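Local atomic coordinates of D-lactate dehydrogenase (Fermentative) (Pseudomonas aeruginosa, PDB entry 5Z20), a protein that catalyses the NAD-dependent interconversion of D-lactate and pyruvate, as a member of the D-isomer specific 2-hydroxyacid dehydrogenase family. Residues V217-P222 / G251-A256; G272-E277 / V307-Q312. All coordinates share one frame; numbering follows the deposited sequence.

How the contacts relate
Both contacts lie in the NAD-binding part of the chain and reach the same seven-stranded parallel sheet. Their centres are about 11 Å apart. They follow one another along the chain: contact 1 closes at residue 256, and contact 2 opens at residue 272 on the next strand. Contact 1 joins the end of strand 216-219 to the loop before helix 256-265. Contact 2 pairs strand 268-273 with strand 306-308, the outermost strand on that side within this chain. The two also pack on each other, with Gly251 against Val275 and Ala256 against Tyr276. Contact 1 meets NADH from the adenosine to the nicotinamide ribose, whereas contact 2 holds the carboxamide and reaches oxamate.

Contact 1 of 2, residues V217-P222 / G251-A256; sequences VSLHCP and GALVNA. With NAI (1,4-dihydronicotinamide adenine dinucleotide), chain L.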
ATOM      1  N   VAL B 217     -23.569  11.925   9.169  1.00 20.59           N
ATOM      2  CA  VAL B 217     -23.687  12.198  10.574  1.00 20.12           C
ATOM      3  C   VAL B 217     -22.306  12.285  11.166  1.00 20.53           C
ATOM      4  O   VAL B 217     -21.468  11.419  10.889  1.00 20.40           O
ATOM      5  CB  VAL B 217     -24.432  11.036  11.291  1.00 21.33           C
ATOM      6  CG1 VAL B 217     -24.445  11.204  12.801  1.00 21.48           C
ATOM      7  CG2 VAL B 217     -25.875  10.933  10.764  1.00 21.08           C
ATOM      8  N   SER B 218     -22.090  13.274  12.013  1.00 21.42           N
ATOM      9  CA  SER B 218     -20.797  13.467  12.653  1.00 24.34           C
ATOM     10  C   SER B 218     -20.987  13.688  14.136  1.00 24.18           C
ATOM     11  O   SER B 218     -21.820  14.504  14.531  1.00 25.81           O
ATOM     12  CB  SER B 218     -20.064  14.721  12.076  1.00 24.66           C
ATOM     13  OG  SER B 218     -18.720  14.723  12.538  1.00 23.12           O
ATOM     14  N   LEU B 219     -20.223  12.971  14.944  1.00 23.89           N
ATOM     15  CA  LEU B 219     -20.305  12.965  16.397  1.00 24.49           C
ATOM     16  C   LEU B 219     -19.295  13.925  17.006  1.00 24.26           C
ATOM     17  O   LEU B 219     -18.094  13.814  16.786  1.00 21.54           O
ATOM     18  CB  LEU B 219     -20.004  11.544  16.946  1.00 25.96           C
ATOM     19  CG  LEU B 219     -20.834  10.406  16.323  1.00 27.46           C
ATOM     20  CD1 LEU B 219     -20.398   9.060  16.846  1.00 26.83           C
ATOM     21  CD2 LEU B 219     -22.277  10.620  16.697  1.00 29.80           C
ATOM     22  N   HIS B 220     -19.815  14.833  17.815  1.00 24.60           N
ATOM     23  CA  HIS B 220     -19.000  15.836  18.502  1.00 25.25           C
ATOM     24  C   HIS B 220     -19.468  16.119  19.930  1.00 23.32           C
ATOM     25  O   HIS B 220     -19.211  17.163  20.481  1.00 26.28           O
ATOM     26  CB  HIS B 220     -18.968  17.128  17.664  1.00 24.04           C
ATOM     27  CG  HIS B 220     -18.407  16.935  16.289  1.00 26.30           C
ATOM     28  ND1 HIS B 220     -17.059  16.714  16.055  1.00 26.33           N
ATOM     29  CD2 HIS B 220     -19.002  16.898  15.079  1.00 25.22           C
ATOM     30  CE1 HIS B 220     -16.852  16.674  14.756  1.00 24.78           C
ATOM     31  NE2 HIS B 220     -18.013  16.761  14.142  1.00 22.78           N
ATOM     32  N   CYS B 221     -20.091  15.127  20.546  1.00 24.83           N
ATOM     33  CA  CYS B 221     -20.461  15.186  21.916  1.00 24.13           C
ATOM     34  C   CYS B 221     -19.372  14.541  22.717  1.00 25.33           C
ATOM     35  O   CYS B 221     -18.664  13.660  22.222  1.00 24.87           O
ATOM     36  CB  CYS B 221     -21.813  14.460  22.134  1.00 25.69           C
ATOM     37  SG  CYS B 221     -21.833  12.746  21.554  1.00 26.96           S
ATOM     38  N   PRO B 222     -19.270  14.897  23.985  1.00 28.27           N
ATOM     39  CA  PRO B 222     -18.332  14.189  24.823  1.00 28.34           C
ATOM     40  C   PRO B 222     -18.783  12.765  25.144  1.00 26.79           C
ATOM     41  O   PRO B 222     -19.948  12.437  24.981  1.00 26.54           O
ATOM     42  CB  PRO B 222     -18.303  15.028  26.120  1.00 30.74           C
ATOM     43  CG  PRO B 222     -19.501  15.918  26.075  1.00 31.38           C
ATOM     44  CD  PRO B 222     -20.045  15.920  24.699  1.00 30.77           C
ATOM     45  N   GLY B 251     -14.084   6.779  21.010  1.00 24.87           N
ATOM     46  CA  GLY B 251     -14.398   5.411  20.547  1.00 25.63           C
ATOM     47  C   GLY B 251     -15.662   4.812  21.102  1.00 26.06           C
ATOM     48  O   GLY B 251     -16.474   4.186  20.370  1.00 24.77           O
ATOM     49  N   ALA B 252     -15.876   5.052  22.405  1.00 24.11           N
ATOM     50  CA  ALA B 252     -17.025   4.440  23.052  1.00 26.20           C
ATOM     51  C   ALA B 252     -18.354   5.103  22.749  1.00 23.27           C
ATOM     52  O   ALA B 252     -19.396   4.665  23.273  1.00 25.31           O
ATOM     53  CB  ALA B 252     -16.803   4.330  24.587  1.00 26.51           C
ATOM     54  N   LEU B 253     -18.381   6.112  21.910  1.00 22.47           N
ATOM     55  CA  LEU B 253     -19.666   6.650  21.425  1.00 22.70           C
ATOM     56  C   LEU B 253     -20.394   5.710  20.492  1.00 25.89           C
ATOM     57  O   LEU B 253     -21.586   5.898  20.218  1.00 26.18           O
ATOM     58  CB  LEU B 253     -19.460   7.940  20.659  1.00 23.85           C
ATOM     59  CG  LEU B 253     -18.870   9.154  21.417  1.00 22.88           C
ATOM     60  CD1 LEU B 253     -18.785  10.358  20.494  1.00 22.34           C
ATOM     61  CD2 LEU B 253     -19.729   9.528  22.633  1.00 23.58           C
ATOM     62  N   VAL B 254     -19.688   4.725  19.939  1.00 26.37           N
ATOM     63  CA  VAL B 254     -20.316   3.825  18.984  1.00 23.72           C
ATOM     64  C   VAL B 254     -20.049   2.371  19.386  1.00 24.84           C
ATOM     65  O   VAL B 254     -19.073   2.017  20.111  1.00 25.42           O
ATOM     66  CB  VAL B 254     -19.751   4.008  17.532  1.00 23.75           C
ATOM     67  CG1 VAL B 254     -19.912   5.431  17.071  1.00 23.27           C
ATOM     68  CG2 VAL B 254     -18.307   3.599  17.454  1.00 25.91           C
ATOM     69  N   ASN B 255     -20.893   1.485  18.876  1.00 24.35           N
ATOM     70  CA  ASN B 255     -20.641   0.077  19.060  1.00 24.61           C
ATOM     71  C   ASN B 255     -20.091  -0.429  17.777  1.00 22.18           C
ATOM     72  O   ASN B 255     -20.809  -0.644  16.787  1.00 20.69           O
ATOM     73  CB  ASN B 255     -21.914  -0.616  19.431  1.00 29.90           C
ATOM     74  CG  ASN B 255     -21.742  -2.133  19.554  1.00 32.97           C
ATOM     75  OD1 ASN B 255     -20.944  -2.740  18.890  1.00 37.77           O
ATOM     76  ND2 ASN B 255     -22.529  -2.709  20.372  1.00 32.37           N
ATOM     77  N   ALA B 256     -18.798  -0.647  17.770  1.00 21.74           N
ATOM     78  CA  ALA B 256     -18.153  -0.958  16.496  1.00 22.15           C
ATOM     79  C   ALA B 256     -18.534  -2.309  15.910  1.00 23.20           C
ATOM     80  O   ALA B 256     -18.546  -2.459  14.707  1.00 23.28           O
ATOM     81  CB  ALA B 256     -16.630  -0.874  16.669  1.00 23.90           C
TER
HETATM   82  PA  NAI L 401     -17.881  21.203  24.048  1.00 25.00           P
HETATM   83  O1A NAI L 401     -18.072  20.905  25.408  1.00 24.80           O
HETATM   84  O2A NAI L 401     -17.626  22.545  23.602  1.00 24.55           O
HETATM   85  O5B NAI L 401     -19.145  20.699  23.353  1.00 22.41           O
HETATM   86  C5B NAI L 401     -19.727  19.460  23.552  1.00 22.80           C
HETATM   87  C4B NAI L 401     -21.158  19.541  23.090  1.00 26.91           C
HETATM   88  O4B NAI L 401     -21.760  18.272  23.202  1.00 24.89           O
HETATM   89  C3B NAI L 401     -21.998  20.569  23.857  1.00 26.66           C
HETATM   90  O3B NAI L 401     -22.880  21.348  23.080  1.00 25.65           O
HETATM   91  C2B NAI L 401     -22.826  19.641  24.667  1.00 28.12           C
HETATM   92  O2B NAI L 401     -24.062  20.132  25.110  1.00 31.72           O
HETATM   93  C1B NAI L 401     -23.021  18.461  23.744  1.00 26.74           C
HETATM   94  N9A NAI L 401     -23.545  17.315  24.493  1.00 30.81           N
HETATM   95  C8A NAI L 401     -23.337  17.071  25.777  1.00 27.33           C
HETATM   96  N7A NAI L 401     -23.956  16.011  26.176  1.00 26.95           N
HETATM   97  C5A NAI L 401     -24.597  15.528  25.157  1.00 28.64           C
HETATM   98  C6A NAI L 401     -25.463  14.374  24.941  1.00 33.61           C
HETATM   99  N6A NAI L 401     -25.744  13.549  25.936  1.00 34.38           N
HETATM  100  N1A NAI L 401     -25.940  14.192  23.721  1.00 28.81           N
HETATM  101  C2A NAI L 401     -25.661  15.039  22.755  1.00 30.37           C
HETATM  102  N3A NAI L 401     -24.881  16.094  22.885  1.00 27.87           N
HETATM  103  C4A NAI L 401     -24.341  16.398  24.040  1.00 25.99           C
HETATM  104  O3  NAI L 401     -16.780  20.181  23.619  1.00 26.64           O
HETATM  105  PN  NAI L 401     -15.891  20.218  22.336  1.00 23.45           P
HETATM  106  O1N NAI L 401     -14.820  21.103  22.581  1.00 22.36           O
HETATM  107  O2N NAI L 401     -16.728  20.426  21.216  1.00 23.04           O
HETATM  108  O5D NAI L 401     -15.417  18.769  22.404  1.00 24.33           O
HETATM  109  C5D NAI L 401     -16.148  17.702  21.883  1.00 24.07           C
HETATM  110  C4D NAI L 401     -15.479  16.356  22.120  1.00 24.52           C
HETATM  111  O4D NAI L 401     -14.649  15.927  21.071  1.00 22.18           O
HETATM  112  C3D NAI L 401     -14.622  16.262  23.352  1.00 27.28           C
HETATM  113  O3D NAI L 401     -15.356  15.901  24.493  1.00 26.28           O
HETATM  114  C2D NAI L 401     -13.615  15.197  22.994  1.00 24.90           C
HETATM  115  O2D NAI L 401     -13.977  13.932  23.470  1.00 24.88           O
HETATM  116  C1D NAI L 401     -13.611  15.133  21.499  1.00 22.51           C
HETATM  117  N1N NAI L 401     -12.335  15.584  20.985  1.00 21.94           N
HETATM  118  C2N NAI L 401     -11.682  14.818  20.141  1.00 20.45           C
HETATM  119  C3N NAI L 401     -10.469  15.186  19.598  1.00 19.43           C
HETATM  120  C7N NAI L 401      -9.747  14.279  18.625  1.00 21.13           C
HETATM  121  O7N NAI L 401      -8.589  14.351  18.498  1.00 20.33           O
HETATM  122  N7N NAI L 401     -10.350  13.398  17.903  1.00 18.64           N
HETATM  123  C4N NAI L 401      -9.926  16.388  20.032  1.00 23.03           C
HETATM  124  C5N NAI L 401     -10.610  17.166  20.927  1.00 21.31           C
HETATM  125  C6N NAI L 401     -11.830  16.736  21.382  1.00 24.23           C
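The Leu219 and Leu253 side chains lie alongside each other, pointing opposite ways. Leu253 CD1 rests on Leu219 CB at 3.9 Å. In return, Leu219 CD1 passes beside Leu253 CB and ends on Val254 CG1, 3.7 Å away. In both leucines CG is anti to the carbonyl carbon (chi1 -52° and -63°), which turns Leu219 CD1 toward Val254, and Leu253 CD1 and CD2 toward the 217-222 segment. The Val254 side chain meets that of Leu219 at a slant. Both Leu253 methyls reach the loop after the strand; Leu253 CD2 lies 4.0 Å from Cys221 SG. Leu253 CD2 also touches Pro222 O at 3.7 Å. The thiol lies between the backbone N and the carbonyl carbon of its own residue (chi1 55°). It thus faces Leu253, while Cys221 CB packs against the adenine at NAI N3A, 3.6 Å away. Pro222 adds its ring to the cofactor side, with CD 3.3 Å from NAI O4B. Ile166, on the neighbouring strand 162-166, also packs on Leu219 and Cys221. Such apolar packing behind a cofactor-lining loop, at the C-terminal end of a parallel strand, belongs to the dinucleotide site of a Rossmann-type fold.

Contact 2 of 2, residues G272-E277 / V307-Q312; sequences GLDVYE and VVTAHQ. With NAI (1,4-dihydronicotinamide adenine dinucleotide), chain L; OXM (oxamic acid), chain M.
Asp274 OD1 accepts two hydrogen bonds from the 307-312 segment. Thr309 OG1 donates to Asp274 OD1 at 2.6 Å, on the anti side and 17° out of the carboxylate plane. The backbone N of Gln312 donates at 2.8 Å to the syn lone pair of Asp274 OD1. Asp274 CG is anti to its own backbone N (chi1 -171°), which carries the carboxylate across to these donors. Together they limit its rotation. The other oxygen, Asp274 OD2, faces the cofactor and accepts from the carboxamide NAI N7N at 3.1 Å; Ala313 N also bonds to it. Thr309 OG1 is further bonded to His124, on helix 118-134.

Behind this site the backbones pair as parallel strands. Leu273 N donates to Val307 O at 2.8 Å, and Thr309 N donates to Leu273 O. Helix 295-302 links the two strands in a beta-alpha-beta unit of the Rossmann-type sheet, and Leu273 and Val308 both face that helix.

Beyond the strands, Val275 CG1 lies over one face of the His311 ring, 3.9 Å from the centroid, in a CH-pi contact. At the ring edge, His311 NE2 donates in plane to OXM O1 at 2.8 Å, with an angle of 162°. The other ring nitrogen, His311 ND1, is bonded to Glu279 OE2, consistent with the His-Glu pair of this dehydrogenase family. A second subunit packs nearby, its Thr143 bonded to Val308 O.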
ATOM      1  N   GLY B 272     -15.910   6.913   8.804  1.00 22.43           N
ATOM      2  CA  GLY B 272     -14.662   7.539   9.096  1.00 19.91           C
ATOM      3  C   GLY B 272     -14.448   7.583  10.591  1.00 21.48           C
ATOM      4  O   GLY B 272     -15.250   8.203  11.309  1.00 22.44           O
ATOM      5  N   LEU B 273     -13.357   7.023  11.053  1.00 18.92           N
ATOM      6  CA  LEU B 273     -13.057   7.048  12.452  1.00 20.39           C
ATOM      7  C   LEU B 273     -11.721   7.705  12.704  1.00 19.65           C
ATOM      8  O   LEU B 273     -10.754   7.372  12.022  1.00 19.39           O
ATOM      9  CB  LEU B 273     -12.919   5.614  13.007  1.00 20.26           C
ATOM     10  CG  LEU B 273     -14.133   4.702  12.919  1.00 21.60           C
ATOM     11  CD1 LEU B 273     -13.790   3.382  13.633  1.00 23.85           C
ATOM     12  CD2 LEU B 273     -15.406   5.321  13.500  1.00 20.86           C
ATOM     13  N   ASP B 274     -11.663   8.588  13.711  1.00 18.38           N
ATOM     14  CA  ASP B 274     -10.363   9.048  14.242  1.00 18.12           C
ATOM     15  C   ASP B 274     -10.111   8.431  15.630  1.00 19.06           C
ATOM     16  O   ASP B 274      -9.112   8.710  16.240  1.00 19.05           O
ATOM     17  CB  ASP B 274     -10.343  10.568  14.306  1.00 16.91           C
ATOM     18  CG  ASP B 274      -9.007  11.122  14.633  1.00 16.51           C
ATOM     19  OD1 ASP B 274      -8.021  10.700  13.954  1.00 15.39           O
ATOM     20  OD2 ASP B 274      -8.867  11.916  15.612  1.00 17.79           O
ATOM     21  N   VAL B 275     -11.087   7.677  16.141  1.00 20.46           N
ATOM     22  CA  VAL B 275     -11.096   7.140  17.475  1.00 21.31           C
ATOM     23  C   VAL B 275     -11.711   5.763  17.482  1.00 22.14           C
ATOM     24  O   VAL B 275     -12.500   5.399  16.605  1.00 22.17           O
ATOM     25  CB  VAL B 275     -11.870   8.018  18.480  1.00 20.90           C
ATOM     26  CG1 VAL B 275     -11.157   9.356  18.623  1.00 21.44           C
ATOM     27  CG2 VAL B 275     -13.325   8.224  18.053  1.00 19.81           C
ATOM     28  N   TYR B 276     -11.321   4.990  18.461  1.00 21.68           N
ATOM     29  CA  TYR B 276     -11.793   3.605  18.580  1.00 23.64           C
ATOM     30  C   TYR B 276     -11.886   3.230  20.076  1.00 23.26           C
ATOM     31  O   TYR B 276     -10.986   3.561  20.874  1.00 25.64           O
ATOM     32  CB  TYR B 276     -10.877   2.634  17.779  1.00 21.95           C
ATOM     33  CG  TYR B 276     -11.282   1.193  17.905  1.00 23.23           C
ATOM     34  CD1 TYR B 276     -12.531   0.732  17.418  1.00 24.32           C
ATOM     35  CD2 TYR B 276     -10.482   0.284  18.575  1.00 24.65           C
ATOM     36  CE1 TYR B 276     -12.944  -0.584  17.613  1.00 24.23           C
ATOM     37  CE2 TYR B 276     -10.865  -1.036  18.749  1.00 25.43           C
ATOM     38  CZ  TYR B 276     -12.101  -1.468  18.269  1.00 25.24           C
ATOM     39  OH  TYR B 276     -12.515  -2.728  18.472  1.00 28.70           O
ATOM     40  N   GLU B 277     -12.896   2.455  20.424  1.00 24.33           N
ATOM     41  CA  GLU B 277     -13.173   2.151  21.820  1.00 25.11           C
ATOM     42  C   GLU B 277     -12.026   1.491  22.540  1.00 24.32           C
ATOM     43  O   GLU B 277     -11.717   1.888  23.669  1.00 24.75           O
ATOM     44  CB  GLU B 277     -14.433   1.328  21.938  1.00 26.86           C
ATOM     45  CG  GLU B 277     -14.820   0.955  23.356  1.00 29.30           C
ATOM     46  CD  GLU B 277     -16.309   0.577  23.499  1.00 30.57           C
ATOM     47  OE1 GLU B 277     -17.079   0.507  22.519  1.00 30.53           O
ATOM     48  OE2 GLU B 277     -16.708   0.334  24.623  1.00 33.81           O
ATOM     49  N   VAL B 307     -12.317   4.454   6.667  1.00 18.74           N
ATOM     50  CA  VAL B 307     -11.035   5.055   6.862  1.00 18.59           C
ATOM     51  C   VAL B 307     -10.866   5.307   8.355  1.00 18.79           C
ATOM     52  O   VAL B 307     -11.736   5.949   9.004  1.00 19.13           O
ATOM     53  CB  VAL B 307     -10.918   6.436   6.093  1.00 18.45           C
ATOM     54  CG1 VAL B 307      -9.634   7.138   6.492  1.00 20.29           C
ATOM     55  CG2 VAL B 307     -10.866   6.180   4.638  1.00 19.01           C
ATOM     56  N   VAL B 308      -9.744   4.865   8.876  1.00 17.97           N
ATOM     57  CA  VAL B 308      -9.386   5.073  10.248  1.00 18.35           C
ATOM     58  C   VAL B 308      -8.097   5.847  10.312  1.00 19.03           C
ATOM     59  O   VAL B 308      -7.107   5.447   9.690  1.00 18.10           O
ATOM     60  CB  VAL B 308      -9.140   3.737  10.963  1.00 18.99           C
ATOM     61  CG1 VAL B 308      -8.708   3.961  12.397  1.00 18.55           C
ATOM     62  CG2 VAL B 308     -10.394   2.855  10.963  1.00 18.92           C
ATOM     63  N   THR B 309      -8.119   6.955  11.042  1.00 17.01           N
ATOM     64  CA  THR B 309      -6.939   7.650  11.389  1.00 17.61           C
ATOM     65  C   THR B 309      -6.762   7.490  12.873  1.00 20.83           C
ATOM     66  O   THR B 309      -7.733   7.359  13.624  1.00 20.16           O
ATOM     67  CB  THR B 309      -7.002   9.142  10.999  1.00 18.22           C
ATOM     68  OG1 THR B 309      -8.172   9.750  11.545  1.00 19.19           O
ATOM     69  CG2 THR B 309      -7.038   9.312   9.544  1.00 18.01           C
ATOM     70  N   ALA B 310      -5.502   7.465  13.297  1.00 22.87           N
ATOM     71  CA  ALA B 310      -5.168   7.061  14.673  1.00 22.56           C
ATOM     72  C   ALA B 310      -5.177   8.220  15.656  1.00 20.90           C
ATOM     73  O   ALA B 310      -4.135   8.597  16.254  1.00 18.93           O
ATOM     74  CB  ALA B 310      -3.834   6.315  14.681  1.00 23.08           C
ATOM     75  N   HIS B 311      -6.360   8.805  15.796  1.00 20.16           N
ATOM     76  CA  HIS B 311      -6.585   9.877  16.761  1.00 21.04           C
ATOM     77  C   HIS B 311      -5.669  11.068  16.546  1.00 20.76           C
ATOM     78  O   HIS B 311      -4.955  11.510  17.462  1.00 18.03           O
ATOM     79  CB  HIS B 311      -6.443   9.352  18.213  1.00 20.85           C
ATOM     80  CG  HIS B 311      -7.211  10.126  19.203  1.00 20.62           C
ATOM     81  ND1 HIS B 311      -7.796   9.548  20.318  1.00 22.14           N
ATOM     82  CD2 HIS B 311      -7.469  11.457  19.288  1.00 21.90           C
ATOM     83  CE1 HIS B 311      -8.411  10.483  21.029  1.00 20.77           C
ATOM     84  NE2 HIS B 311      -8.216  11.653  20.435  1.00 22.39           N
ATOM     85  N   GLN B 312      -5.691  11.556  15.322  1.00 19.24           N
ATOM     86  CA  GLN B 312      -4.848  12.666  14.910  1.00 20.46           C
ATOM     87  C   GLN B 312      -5.669  13.879  14.541  1.00 20.45           C
ATOM     88  O   GLN B 312      -5.109  14.827  13.972  1.00 18.78           O
ATOM     89  CB  GLN B 312      -3.942  12.261  13.705  1.00 22.05           C
ATOM     90  CG  GLN B 312      -4.747  11.875  12.455  1.00 21.93           C
ATOM     91  CD  GLN B 312      -3.884  11.687  11.194  1.00 22.35           C
ATOM     92  OE1 GLN B 312      -3.532  10.573  10.860  1.00 21.91           O
ATOM     93  NE2 GLN B 312      -3.521  12.775  10.556  1.00 22.66           N
TER
HETATM   94  PA  NAI L 401     -17.881  21.203  24.048  1.00 25.00           P
HETATM   95  O1A NAI L 401     -18.072  20.905  25.408  1.00 24.80           O
HETATM   96  O2A NAI L 401     -17.626  22.545  23.602  1.00 24.55           O
HETATM   97  O5B NAI L 401     -19.145  20.699  23.353  1.00 22.41           O
HETATM   98  C5B NAI L 401     -19.727  19.460  23.552  1.00 22.80           C
HETATM   99  C4B NAI L 401     -21.158  19.541  23.090  1.00 26.91           C
HETATM  100  O4B NAI L 401     -21.760  18.272  23.202  1.00 24.89           O
HETATM  101  C3B NAI L 401     -21.998  20.569  23.857  1.00 26.66           C
HETATM  102  O3B NAI L 401     -22.880  21.348  23.080  1.00 25.65           O
HETATM  103  C2B NAI L 401     -22.826  19.641  24.667  1.00 28.12           C
HETATM  104  O2B NAI L 401     -24.062  20.132  25.110  1.00 31.72           O
HETATM  105  C1B NAI L 401     -23.021  18.461  23.744  1.00 26.74           C
HETATM  106  N9A NAI L 401     -23.545  17.315  24.493  1.00 30.81           N
HETATM  107  C8A NAI L 401     -23.337  17.071  25.777  1.00 27.33           C
HETATM  108  N7A NAI L 401     -23.956  16.011  26.176  1.00 26.95           N
HETATM  109  C5A NAI L 401     -24.597  15.528  25.157  1.00 28.64           C
HETATM  110  C6A NAI L 401     -25.463  14.374  24.941  1.00 33.61           C
HETATM  111  N6A NAI L 401     -25.744  13.549  25.936  1.00 34.38           N
HETATM  112  N1A NAI L 401     -25.940  14.192  23.721  1.00 28.81           N
HETATM  113  C2A NAI L 401     -25.661  15.039  22.755  1.00 30.37           C
HETATM  114  N3A NAI L 401     -24.881  16.094  22.885  1.00 27.87           N
HETATM  115  C4A NAI L 401     -24.341  16.398  24.040  1.00 25.99           C
HETATM  116  O3  NAI L 401     -16.780  20.181  23.619  1.00 26.64           O
HETATM  117  PN  NAI L 401     -15.891  20.218  22.336  1.00 23.45           P
HETATM  118  O1N NAI L 401     -14.820  21.103  22.581  1.00 22.36           O
HETATM  119  O2N NAI L 401     -16.728  20.426  21.216  1.00 23.04           O
HETATM  120  O5D NAI L 401     -15.417  18.769  22.404  1.00 24.33           O
HETATM  121  C5D NAI L 401     -16.148  17.702  21.883  1.00 24.07           C
HETATM  122  C4D NAI L 401     -15.479  16.356  22.120  1.00 24.52           C
HETATM  123  O4D NAI L 401     -14.649  15.927  21.071  1.00 22.18           O
HETATM  124  C3D NAI L 401     -14.622  16.262  23.352  1.00 27.28           C
HETATM  125  O3D NAI L 401     -15.356  15.901  24.493  1.00 26.28           O
HETATM  126  C2D NAI L 401     -13.615  15.197  22.994  1.00 24.90           C
HETATM  127  O2D NAI L 401     -13.977  13.932  23.470  1.00 24.88           O
HETATM  128  C1D NAI L 401     -13.611  15.133  21.499  1.00 22.51           C
HETATM  129  N1N NAI L 401     -12.335  15.584  20.985  1.00 21.94           N
HETATM  130  C2N NAI L 401     -11.682  14.818  20.141  1.00 20.45           C
HETATM  131  C3N NAI L 401     -10.469  15.186  19.598  1.00 19.43           C
HETATM  132  C7N NAI L 401      -9.747  14.279  18.625  1.00 21.13           C
HETATM  133  O7N NAI L 401      -8.589  14.351  18.498  1.00 20.33           O
HETATM  134  N7N NAI L 401     -10.350  13.398  17.903  1.00 18.64           N
HETATM  135  C4N NAI L 401      -9.926  16.388  20.032  1.00 23.03           C
HETATM  136  C5N NAI L 401     -10.610  17.166  20.927  1.00 21.31           C
HETATM  137  C6N NAI L 401     -11.830  16.736  21.382  1.00 24.23           C
HETATM  138  C1  OXM M 402      -8.133  14.918  22.041  1.00 24.57           C
HETATM  139  N1  OXM M 402      -6.980  15.108  21.401  1.00 24.91           N
HETATM  140  O1  OXM M 402      -8.854  13.965  21.797  1.00 27.45           O
HETATM  141  C2  OXM M 402      -8.539  15.879  23.062  1.00 23.43           C
HETATM  142  O2  OXM M 402      -9.376  15.531  23.922  1.00 20.90           O
HETATM  143  O3  OXM M 402      -8.039  17.025  23.048  1.00 17.82           O